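Long-range contact in telomerase reverse transcriptase (Candida tropicalis MYA-3404, PDB 6ZD1), which probably extends chromosome ends by copying a template within the telomerase RNA into telomeric DNA repeats, acting as a reverse transcriptase: residues A[3-14]-A[166-175]. Numbering follows the deposited sequence.
Sequences IIRTNVQEVLAE and WVFISLVKNI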
ATOM      1  N   ILE A   3     -22.076 -17.285 -12.566  1.00 80.59           N
ATOM      2  CA  ILE A   3     -20.698 -16.816 -12.605  1.00 70.66           C
ATOM      3  C   ILE A   3     -20.422 -16.004 -13.864  1.00 64.94           C
ATOM      4  O   ILE A   3     -19.704 -15.002 -13.818  1.00 68.00           O
ATOM      5  CB  ILE A   3     -19.714 -18.003 -12.482  1.00 67.30           C
ATOM      6  CG1 ILE A   3     -19.649 -18.496 -11.035  1.00 72.84           C
ATOM      7  CG2 ILE A   3     -18.326 -17.624 -12.975  1.00 65.02           C
ATOM      8  CD1 ILE A   3     -19.115 -17.466 -10.061  1.00 66.82           C
ATOM      9  N   ILE A   4     -20.987 -16.422 -14.991  1.00 64.74           N
ATOM     10  CA  ILE A   4     -20.901 -15.699 -16.254  1.00 67.34           C
ATOM     11  C   ILE A   4     -22.217 -14.954 -16.439  1.00 82.54           C
ATOM     12  O   ILE A   4     -23.271 -15.574 -16.622  1.00 81.99           O
ATOM     13  CB  ILE A   4     -20.635 -16.654 -17.425  1.00 64.45           C
ATOM     14  CG1 ILE A   4     -19.517 -17.630 -17.059  1.00 60.62           C
ATOM     15  CG2 ILE A   4     -20.310 -15.880 -18.701  1.00 69.28           C
ATOM     16  CD1 ILE A   4     -19.258 -18.693 -18.100  1.00 63.20           C
ATOM     17  N   ARG A   5     -22.166 -13.625 -16.395  1.00 86.51           N
ATOM     18  CA  ARG A   5     -23.345 -12.782 -16.577  1.00 92.05           C
ATOM     19  C   ARG A   5     -23.272 -12.025 -17.901  1.00 91.03           C
ATOM     20  O   ARG A   5     -23.661 -10.860 -18.001  1.00108.94           O
ATOM     21  CB  ARG A   5     -23.523 -11.830 -15.394  1.00 97.66           C
ATOM     22  CG  ARG A   5     -24.435 -12.389 -14.288  1.00 97.70           C
ATOM     23  CD  ARG A   5     -24.020 -11.928 -12.887  1.00 96.64           C
ATOM     24  NE  ARG A   5     -22.657 -12.342 -12.558  1.00105.55           N
ATOM     25  CZ  ARG A   5     -22.088 -12.198 -11.364  1.00107.11           C
ATOM     26  NH1 ARG A   5     -22.762 -11.649 -10.360  1.00 95.15           N
ATOM     27  NH2 ARG A   5     -20.839 -12.607 -11.172  1.00 94.36           N
ATOM     28  N   THR A   6     -22.749 -12.694 -18.928  1.00 83.17           N
ATOM     29  CA  THR A   6     -22.795 -12.229 -20.305  1.00 92.43           C
ATOM     30  C   THR A   6     -23.195 -13.406 -21.186  1.00 84.48           C
ATOM     31  O   THR A   6     -23.039 -14.568 -20.803  1.00 89.08           O
ATOM     32  CB  THR A   6     -21.448 -11.640 -20.761  1.00 89.53           C
ATOM     33  OG1 THR A   6     -20.392 -12.558 -20.456  1.00 99.06           O
ATOM     34  CG2 THR A   6     -21.173 -10.317 -20.061  1.00 82.87           C
ATOM     35  N   ASN A   7     -23.733 -13.105 -22.366  1.00 84.25           N
ATOM     36  CA  ASN A   7     -24.186 -14.159 -23.260  1.00 82.71           C
ATOM     37  C   ASN A   7     -23.041 -14.613 -24.162  1.00 80.44           C
ATOM     38  O   ASN A   7     -21.938 -14.061 -24.137  1.00 84.60           O
ATOM     39  CB  ASN A   7     -25.397 -13.699 -24.076  1.00 79.06           C
ATOM     40  CG  ASN A   7     -25.136 -12.423 -24.860  1.00 79.70           C
ATOM     41  OD1 ASN A   7     -23.996 -12.086 -25.170  1.00 82.03           O
ATOM     42  ND2 ASN A   7     -26.206 -11.705 -25.187  1.00 90.57           N
ATOM     43  N   VAL A   8     -23.306 -15.645 -24.970  1.00 83.05           N
ATOM     44  CA  VAL A   8     -22.294 -16.143 -25.901  1.00 90.05           C
ATOM     45  C   VAL A   8     -21.891 -15.054 -26.883  1.00 84.59           C
ATOM     46  O   VAL A   8     -20.724 -14.966 -27.285  1.00 82.00           O
ATOM     47  CB  VAL A   8     -22.812 -17.394 -26.639  1.00 77.88           C
ATOM     48  CG1 VAL A   8     -21.692 -18.032 -27.448  1.00 80.94           C
ATOM     49  CG2 VAL A   8     -23.411 -18.388 -25.658  1.00 73.93           C
ATOM     50  N   GLN A   9     -22.844 -14.209 -27.281  1.00 91.91           N
ATOM     51  CA  GLN A   9     -22.545 -13.137 -28.222  1.00 86.05           C
ATOM     52  C   GLN A   9     -21.535 -12.157 -27.639  1.00 85.56           C
ATOM     53  O   GLN A   9     -20.634 -11.689 -28.345  1.00 88.57           O
ATOM     54  CB  GLN A   9     -23.840 -12.419 -28.606  1.00 92.07           C
ATOM     55  CG  GLN A   9     -23.664 -11.269 -29.575  1.00 97.58           C
ATOM     56  CD  GLN A   9     -24.974 -10.565 -29.874  1.00111.08           C
ATOM     57  OE1 GLN A   9     -25.992 -10.819 -29.226  1.00109.53           O
ATOM     58  NE2 GLN A   9     -24.958  -9.677 -30.860  1.00113.00           N
ATOM     59  N   GLU A  10     -21.662 -11.841 -26.348  1.00 85.29           N
ATOM     60  CA  GLU A  10     -20.767 -10.873 -25.721  1.00 82.71           C
ATOM     61  C   GLU A  10     -19.395 -11.469 -25.428  1.00 86.04           C
ATOM     62  O   GLU A  10     -18.374 -10.795 -25.608  1.00 85.32           O
ATOM     63  CB  GLU A  10     -21.398 -10.334 -24.435  1.00 87.25           C
ATOM     64  CG  GLU A  10     -22.497  -9.303 -24.665  1.00 98.12           C
ATOM     65  CD  GLU A  10     -23.505  -9.252 -23.528  1.00101.99           C
ATOM     66  OE1 GLU A  10     -24.715  -9.406 -23.800  1.00107.11           O
ATOM     67  OE2 GLU A  10     -23.090  -9.064 -22.365  1.00108.61           O
ATOM     68  N   VAL A  11     -19.346 -12.726 -24.983  1.00 79.22           N
ATOM     69  CA  VAL A  11     -18.062 -13.353 -24.678  1.00 78.10           C
ATOM     70  C   VAL A  11     -17.252 -13.544 -25.952  1.00 84.97           C
ATOM     71  O   VAL A  11     -16.051 -13.254 -25.993  1.00 91.97           O
ATOM     72  CB  VAL A  11     -18.269 -14.686 -23.938  1.00 75.26           C
ATOM     73  CG1 VAL A  11     -16.938 -15.408 -23.777  1.00 73.45           C
ATOM     74  CG2 VAL A  11     -18.908 -14.448 -22.582  1.00 71.62           C
ATOM     75  N   LEU A  12     -17.897 -14.034 -27.014  1.00 92.97           N
ATOM     76  CA  LEU A  12     -17.203 -14.187 -28.287  1.00 88.14           C
ATOM     77  C   LEU A  12     -16.752 -12.839 -28.835  1.00 90.25           C
ATOM     78  O   LEU A  12     -15.732 -12.760 -29.529  1.00 90.87           O
ATOM     79  CB  LEU A  12     -18.105 -14.911 -29.287  1.00 88.46           C
ATOM     80  CG  LEU A  12     -17.503 -15.309 -30.636  1.00103.22           C
ATOM     81  CD1 LEU A  12     -17.746 -16.784 -30.920  1.00101.74           C
ATOM     82  CD2 LEU A  12     -18.083 -14.449 -31.747  1.00108.12           C
ATOM     83  N   ALA A  13     -17.479 -11.766 -28.513  1.00 91.07           N
ATOM     84  CA  ALA A  13     -17.052 -10.434 -28.921  1.00 91.45           C
ATOM     85  C   ALA A  13     -15.846  -9.954 -28.129  1.00 93.42           C
ATOM     86  O   ALA A  13     -15.098  -9.101 -28.616  1.00 93.23           O
ATOM     87  CB  ALA A  13     -18.203  -9.438 -28.766  1.00 93.76           C
ATOM     88  N   GLU A  14     -15.626 -10.497 -26.934  1.00 94.13           N
ATOM     89  CA  GLU A  14     -14.475 -10.107 -26.135  1.00 85.23           C
ATOM     90  C   GLU A  14     -13.183 -10.714 -26.652  1.00 88.84           C
ATOM     91  O   GLU A  14     -12.100 -10.240 -26.289  1.00 95.97           O
ATOM     92  CB  GLU A  14     -14.677 -10.523 -24.680  1.00 91.29           C
ATOM     93  CG  GLU A  14     -14.645  -9.376 -23.700  1.00103.42           C
ATOM     94  CD  GLU A  14     -14.506  -9.851 -22.272  1.00 98.71           C
ATOM     95  OE1 GLU A  14     -13.439 -10.406 -21.936  1.00 99.20           O
ATOM     96  OE2 GLU A  14     -15.468  -9.683 -21.494  1.00101.32           O
ATOM     97  N   TRP A 166     -10.190 -13.849 -20.713  1.00 71.17           N
ATOM     98  CA  TRP A 166     -11.564 -14.005 -20.247  1.00 62.75           C
ATOM     99  C   TRP A 166     -11.689 -15.131 -19.228  1.00 63.35           C
ATOM    100  O   TRP A 166     -12.522 -15.053 -18.318  1.00 61.66           O
ATOM    101  CB  TRP A 166     -12.497 -14.254 -21.435  1.00 60.89           C
ATOM    102  CG  TRP A 166     -13.897 -14.642 -21.040  1.00 65.83           C
ATOM    103  CD1 TRP A 166     -14.903 -13.804 -20.648  1.00 64.29           C
ATOM    104  CD2 TRP A 166     -14.445 -15.968 -21.007  1.00 60.96           C
ATOM    105  NE1 TRP A 166     -16.040 -14.526 -20.374  1.00 59.75           N
ATOM    106  CE2 TRP A 166     -15.785 -15.855 -20.583  1.00 60.88           C
ATOM    107  CE3 TRP A 166     -13.931 -17.237 -21.291  1.00 62.10           C
ATOM    108  CZ2 TRP A 166     -16.618 -16.965 -20.442  1.00 60.47           C
ATOM    109  CZ3 TRP A 166     -14.760 -18.336 -21.148  1.00 63.02           C
ATOM    110  CH2 TRP A 166     -16.089 -18.191 -20.729  1.00 63.82           C
ATOM    111  N   VAL A 167     -10.885 -16.189 -19.359  1.00 60.61           N
ATOM    112  CA  VAL A 167     -10.932 -17.263 -18.369  1.00 57.04           C
ATOM    113  C   VAL A 167     -10.417 -16.776 -17.018  1.00 66.67           C
ATOM    114  O   VAL A 167     -10.951 -17.146 -15.965  1.00 56.22           O
ATOM    115  CB  VAL A 167     -10.143 -18.490 -18.862  1.00 66.43           C
ATOM    116  CG1 VAL A 167     -10.013 -19.511 -17.745  1.00 54.63           C
ATOM    117  CG2 VAL A 167     -10.827 -19.115 -20.071  1.00 63.00           C
ATOM    118  N   PHE A 168      -9.390 -15.927 -17.022  1.00 65.14           N
ATOM    119  CA  PHE A 168      -8.780 -15.493 -15.770  1.00 56.41           C
ATOM    120  C   PHE A 168      -9.512 -14.311 -15.139  1.00 62.75           C
ATOM    121  O   PHE A 168      -9.774 -14.323 -13.932  1.00 70.36           O
ATOM    122  CB  PHE A 168      -7.307 -15.134 -15.996  1.00 66.00           C
ATOM    123  CG  PHE A 168      -6.362 -16.295 -15.833  1.00 62.94           C
ATOM    124  CD1 PHE A 168      -5.511 -16.365 -14.741  1.00 56.68           C
ATOM    125  CD2 PHE A 168      -6.321 -17.312 -16.771  1.00 68.34           C
ATOM    126  CE1 PHE A 168      -4.637 -17.428 -14.586  1.00 59.71           C
ATOM    127  CE2 PHE A 168      -5.446 -18.378 -16.624  1.00 69.96           C
ATOM    128  CZ  PHE A 168      -4.603 -18.436 -15.528  1.00 63.25           C
ATOM    129  N   ILE A 169      -9.861 -13.294 -15.929  1.00 61.66           N
ATOM    130  CA  ILE A 169     -10.447 -12.088 -15.347  1.00 70.38           C
ATOM    131  C   ILE A 169     -11.959 -12.203 -15.155  1.00 67.71           C
ATOM    132  O   ILE A 169     -12.514 -11.552 -14.262  1.00 70.58           O
ATOM    133  CB  ILE A 169     -10.107 -10.843 -16.187  1.00 72.23           C
ATOM    134  CG1 ILE A 169     -11.016 -10.751 -17.420  1.00 87.25           C
ATOM    135  CG2 ILE A 169      -8.628 -10.839 -16.568  1.00 75.90           C
ATOM    136  CD1 ILE A 169     -10.927  -9.432 -18.170  1.00 92.18           C
ATOM    137  N   SER A 170     -12.645 -13.007 -15.969  1.00 63.28           N
ATOM    138  CA  SER A 170     -14.088 -13.165 -15.837  1.00 61.93           C
ATOM    139  C   SER A 170     -14.465 -14.406 -15.040  1.00 64.98           C
ATOM    140  O   SER A 170     -15.279 -14.322 -14.119  1.00 78.12           O
ATOM    141  CB  SER A 170     -14.762 -13.211 -17.217  1.00 49.21           C
ATOM    142  OG  SER A 170     -14.536 -12.014 -17.943  1.00 71.36           O
ATOM    143  N   LEU A 171     -13.890 -15.561 -15.374  1.00 56.53           N
ATOM    144  CA  LEU A 171     -14.250 -16.782 -14.663  1.00 60.65           C
ATOM    145  C   LEU A 171     -13.578 -16.858 -13.296  1.00 58.84           C
ATOM    146  O   LEU A 171     -14.255 -16.897 -12.264  1.00 58.34           O
ATOM    147  CB  LEU A 171     -13.896 -18.007 -15.508  1.00 63.21           C
ATOM    148  CG  LEU A 171     -14.810 -18.247 -16.705  1.00 56.61           C
ATOM    149  CD1 LEU A 171     -14.421 -19.518 -17.427  1.00 60.14           C
ATOM    150  CD2 LEU A 171     -16.234 -18.328 -16.219  1.00 69.37           C
ATOM    151  N   VAL A 172     -12.241 -16.854 -13.271  1.00 54.91           N
ATOM    152  CA  VAL A 172     -11.528 -17.078 -12.016  1.00 55.71           C
ATOM    153  C   VAL A 172     -11.836 -15.971 -11.017  1.00 49.27           C
ATOM    154  O   VAL A 172     -12.142 -16.237  -9.849  1.00 59.62           O
ATOM    155  CB  VAL A 172     -10.015 -17.204 -12.273  1.00 64.43           C
ATOM    156  CG1 VAL A 172      -9.257 -17.326 -10.953  1.00 46.71           C
ATOM    157  CG2 VAL A 172      -9.728 -18.406 -13.164  1.00 48.28           C
ATOM    158  N   LYS A 173     -11.822 -14.717 -11.472  1.00 54.09           N
ATOM    159  CA  LYS A 173     -12.002 -13.602 -10.548  1.00 59.93           C
ATOM    160  C   LYS A 173     -13.414 -13.577  -9.974  1.00 59.83           C
ATOM    161  O   LYS A 173     -13.596 -13.355  -8.771  1.00 70.46           O
ATOM    162  CB  LYS A 173     -11.676 -12.282 -11.248  1.00 66.79           C
ATOM    163  CG  LYS A 173     -11.893 -11.049 -10.387  1.00 63.33           C
ATOM    164  CD  LYS A 173     -11.717  -9.780 -11.198  1.00 74.27           C
ATOM    165  CE  LYS A 173     -10.256  -9.417 -11.346  1.00 77.79           C
ATOM    166  NZ  LYS A 173      -9.700  -8.960 -10.046  1.00 96.00           N
ATOM    167  N   ASN A 174     -14.428 -13.814 -10.809  1.00 64.69           N
ATOM    168  CA  ASN A 174     -15.797 -13.794 -10.302  1.00 70.78           C
ATOM    169  C   ASN A 174     -16.053 -14.934  -9.328  1.00 63.07           C
ATOM    170  O   ASN A 174     -16.825 -14.770  -8.378  1.00 62.32           O
ATOM    171  CB  ASN A 174     -16.799 -13.841 -11.452  1.00 58.08           C
ATOM    172  CG  ASN A 174     -16.807 -12.561 -12.257  1.00 64.20           C
ATOM    173  OD1 ASN A 174     -16.296 -11.536 -11.810  1.00 65.84           O
ATOM    174  ND2 ASN A 174     -17.390 -12.612 -13.447  1.00 74.03           N
ATOM    175  N   ILE A 175     -15.429 -16.092  -9.550  1.00 69.63           N
ATOM    176  CA  ILE A 175     -15.543 -17.184  -8.589  1.00 63.04           C
ATOM    177  C   ILE A 175     -15.022 -16.745  -7.229  1.00 63.81           C
ATOM    178  O   ILE A 175     -15.668 -16.975  -6.197  1.00 58.05           O
ATOM    179  CB  ILE A 175     -14.795 -18.424  -9.109  1.00 62.00           C
ATOM    180  CG1 ILE A 175     -15.523 -18.998 -10.324  1.00 55.97           C
ATOM    181  CG2 ILE A 175     -14.639 -19.460  -8.005  1.00 54.51           C
ATOM    182  CD1 ILE A 175     -14.678 -19.941 -11.138  1.00 61.54           C
TER
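Val11 meets the indole of Trp166 through a CH-pi contact. Val11 CG1 stands over the five-membered ring of Trp166, 3.6 Å from its centroid and 20° off the normal. Trp166 CG is anti to the backbone N (chi1 171°), which extends the indole from helix 158-179 toward helix 8-14. Leu171 CG lies over the rim of the opposite face, so the indole sits between Leu171 of its own helix and Val11. Glu14 OE1 comes to the ring edge near CD1, with the carboxylate turned steeply to the indole.

The loop before helix 8-14 continues the apolar seam. Ile4 CG1 packs 3.5 Å from Leu171 CD2, and Ile4 CD1 reaches Trp166 CZ2 at 3.9 Å. Ile3 divides its branches: CG2 touches Leu171 CD2, while CD1 lies 3.9 Å from Ile175 CG1. Asn174 ND2 gives a weak hydrogen bond to Ile3 O (3.3 Å).

The carboxylate of Asp48, in helix 36-50, accepts hydrogen bonds from the backbone N of Ile3 and of Ile4. Asn7 caps helix 8-14, its OD1 accepting from Glu10 N at 2.6 Å.

The contact joins the first residues of the truncated construct to a helix of the RNA-binding domain. Its cohesion is mainly apolar, with a single weak hydrogen bond across the segments, so shape fit around the indole and Ile3 probably contributes more than hydrogen bonding.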